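Local coordinates for penicillin-binding protein 2B (Streptococcus pneumoniae, PDB 2WAD), which probably forms peptide cross-links between neighbouring glycan strands of cell wall peptidoglycan, as part of the machinery that builds peripheral wall, at residues K98-L101 with T102-I106. Numbering follows the deposited sequence.
Sequences KKLL and TYVSI
With chi1 at 53°, the T102 hydroxyl sits between its own backbone N and carbonyl carbon and turns back to the carbonyl of K99. OG1 of T102 donates to O of K99 at 2.5 Å, a short bond, with the hydroxyl tilted 28° from the carbonyl plane. The backbone N of T102 adds a weak bond to the same oxygen. Y103 has CG anti to its carbonyl carbon, which brings CD2 and CE2 of its ring near that acceptor: CD2 of Y103 is 3.4 Å from O of K99, and the approach is oblique. The carbonyl of L100 also takes two donors. N of Y103 reaches O of L100 at 2.9 Å from above the carbonyl plane. N of V104 makes a weak bond to O of L100 at 3.3 Å. Near the C-terminal part of helix 90-100, the K99 and L100 carbonyls thus take donors three or four residues on, and the chain continues as a loop toward helix 113-121. The turn falls within the PBP dimerisation-domain region, far from the active-site serine. CG2 of V104 is 3.6 Å from O of L100. Apolar side chains add to the contact. CG1 of V104 is 4.3 Å from CD1 of L100. CD1 of L101 is 4.2 Å from CG1 of I106. Helix 169-182 packs on L101 and I106 through L177 and Y176. The Y103 ring rests on V204, I205 and I208 of helix 199-208, while the ammonium group of K99 forms a salt bridge with E211.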
loop_
_atom_site.group_PDB
_atom_site.type_symbol
_atom_site.label_atom_id
_atom_site.label_comp_id
_atom_site.label_asym_id
_atom_site.label_seq_id
_atom_site.Cartn_x
_atom_site.Cartn_y
_atom_site.Cartn_z
ATOM N N LYS A 98 9.771 -43.842 -5.696
ATOM C CA LYS A 98 9.917 -44.827 -4.629
ATOM C C LYS A 98 11.339 -45.208 -4.206
ATOM O O LYS A 98 11.522 -45.675 -3.085
ATOM C CB LYS A 98 9.073 -46.076 -4.895
ATOM C CG LYS A 98 9.589 -46.966 -5.973
ATOM C CD LYS A 98 8.417 -47.621 -6.674
ATOM C CE LYS A 98 8.401 -49.108 -6.455
ATOM N NZ LYS A 98 8.458 -49.840 -7.767
ATOM N N LYS A 99 12.327 -45.018 -5.081
ATOM C CA LYS A 99 13.733 -44.978 -4.658
ATOM C C LYS A 99 13.970 -43.769 -3.733
ATOM O O LYS A 99 14.751 -43.827 -2.782
ATOM C CB LYS A 99 14.687 -44.876 -5.855
ATOM C CG LYS A 99 14.949 -46.158 -6.622
ATOM C CD LYS A 99 16.066 -46.981 -5.981
ATOM C CE LYS A 99 17.443 -46.577 -6.472
ATOM N NZ LYS A 99 18.427 -47.609 -6.003
ATOM N N LEU A 100 13.297 -42.667 -4.030
ATOM C CA LEU A 100 13.485 -41.433 -3.272
ATOM C C LEU A 100 12.850 -41.529 -1.889
ATOM O O LEU A 100 13.346 -40.946 -0.923
ATOM C CB LEU A 100 12.901 -40.235 -4.030
ATOM C CG LEU A 100 13.184 -38.886 -3.364
ATOM C CD1 LEU A 100 14.682 -38.691 -3.250
ATOM C CD2 LEU A 100 12.551 -37.717 -4.116
ATOM N N LEU A 101 11.739 -42.246 -1.792
ATOM C CA LEU A 101 11.038 -42.346 -0.519
ATOM C C LEU A 101 11.913 -43.005 0.555
ATOM O O LEU A 101 11.713 -42.780 1.746
ATOM C CB LEU A 101 9.724 -43.117 -0.673
ATOM C CG LEU A 101 8.836 -43.149 0.573
ATOM C CD1 LEU A 101 8.644 -41.746 1.156
ATOM C CD2 LEU A 101 7.516 -43.846 0.271
ATOM N N THR A 102 12.878 -43.819 0.146
ATOM C CA THR A 102 13.778 -44.424 1.114
ATOM C C THR A 102 14.596 -43.358 1.848
ATOM O O THR A 102 15.005 -43.571 2.988
ATOM C CB THR A 102 14.674 -45.520 0.489
ATOM O OG1 THR A 102 15.354 -44.983 -0.646
ATOM C CG2 THR A 102 13.836 -46.684 -0.006
ATOM N N TYR A 103 14.787 -42.197 1.219
ATOM C CA TYR A 103 15.710 -41.189 1.734
ATOM C C TYR A 103 15.026 -39.977 2.373
ATOM O O TYR A 103 15.667 -39.228 3.098
ATOM C CB TYR A 103 16.762 -40.792 0.680
ATOM C CG TYR A 103 17.604 -41.976 0.207
ATOM C CD1 TYR A 103 18.566 -42.536 1.045
ATOM C CD2 TYR A 103 17.430 -42.548 -1.049
ATOM C CE1 TYR A 103 19.328 -43.615 0.647
ATOM C CE2 TYR A 103 18.191 -43.646 -1.450
ATOM C CZ TYR A 103 19.152 -44.160 -0.601
ATOM O OH TYR A 103 19.933 -45.248 -0.923
ATOM N N VAL A 104 13.733 -39.794 2.131
ATOM C CA VAL A 104 13.043 -38.622 2.634
ATOM C C VAL A 104 11.821 -39.066 3.423
ATOM O O VAL A 104 11.408 -40.234 3.363
ATOM C CB VAL A 104 12.552 -37.664 1.505
ATOM C CG1 VAL A 104 13.705 -37.194 0.619
ATOM C CG2 VAL A 104 11.437 -38.319 0.677
ATOM N N SER A 105 11.249 -38.093 4.126
ATOM C CA SER A 105 10.057 -38.262 4.945
ATOM C C SER A 105 8.892 -37.471 4.361
ATOM O O SER A 105 8.998 -36.268 4.105
ATOM C CB SER A 105 10.315 -37.763 6.373
ATOM O OG SER A 105 10.677 -38.839 7.212
ATOM N N ILE A 106 7.780 -38.175 4.187
ATOM C CA ILE A 106 6.522 -37.610 3.720
ATOM C C ILE A 106 5.470 -37.972 4.763
ATOM O O ILE A 106 4.939 -39.082 4.768
ATOM C CB ILE A 106 6.113 -38.201 2.345
ATOM C CG1 ILE A 106 7.129 -37.825 1.258
ATOM C CG2 ILE A 106 4.703 -37.788 1.947
ATOM C CD1 ILE A 106 7.527 -36.362 1.233
#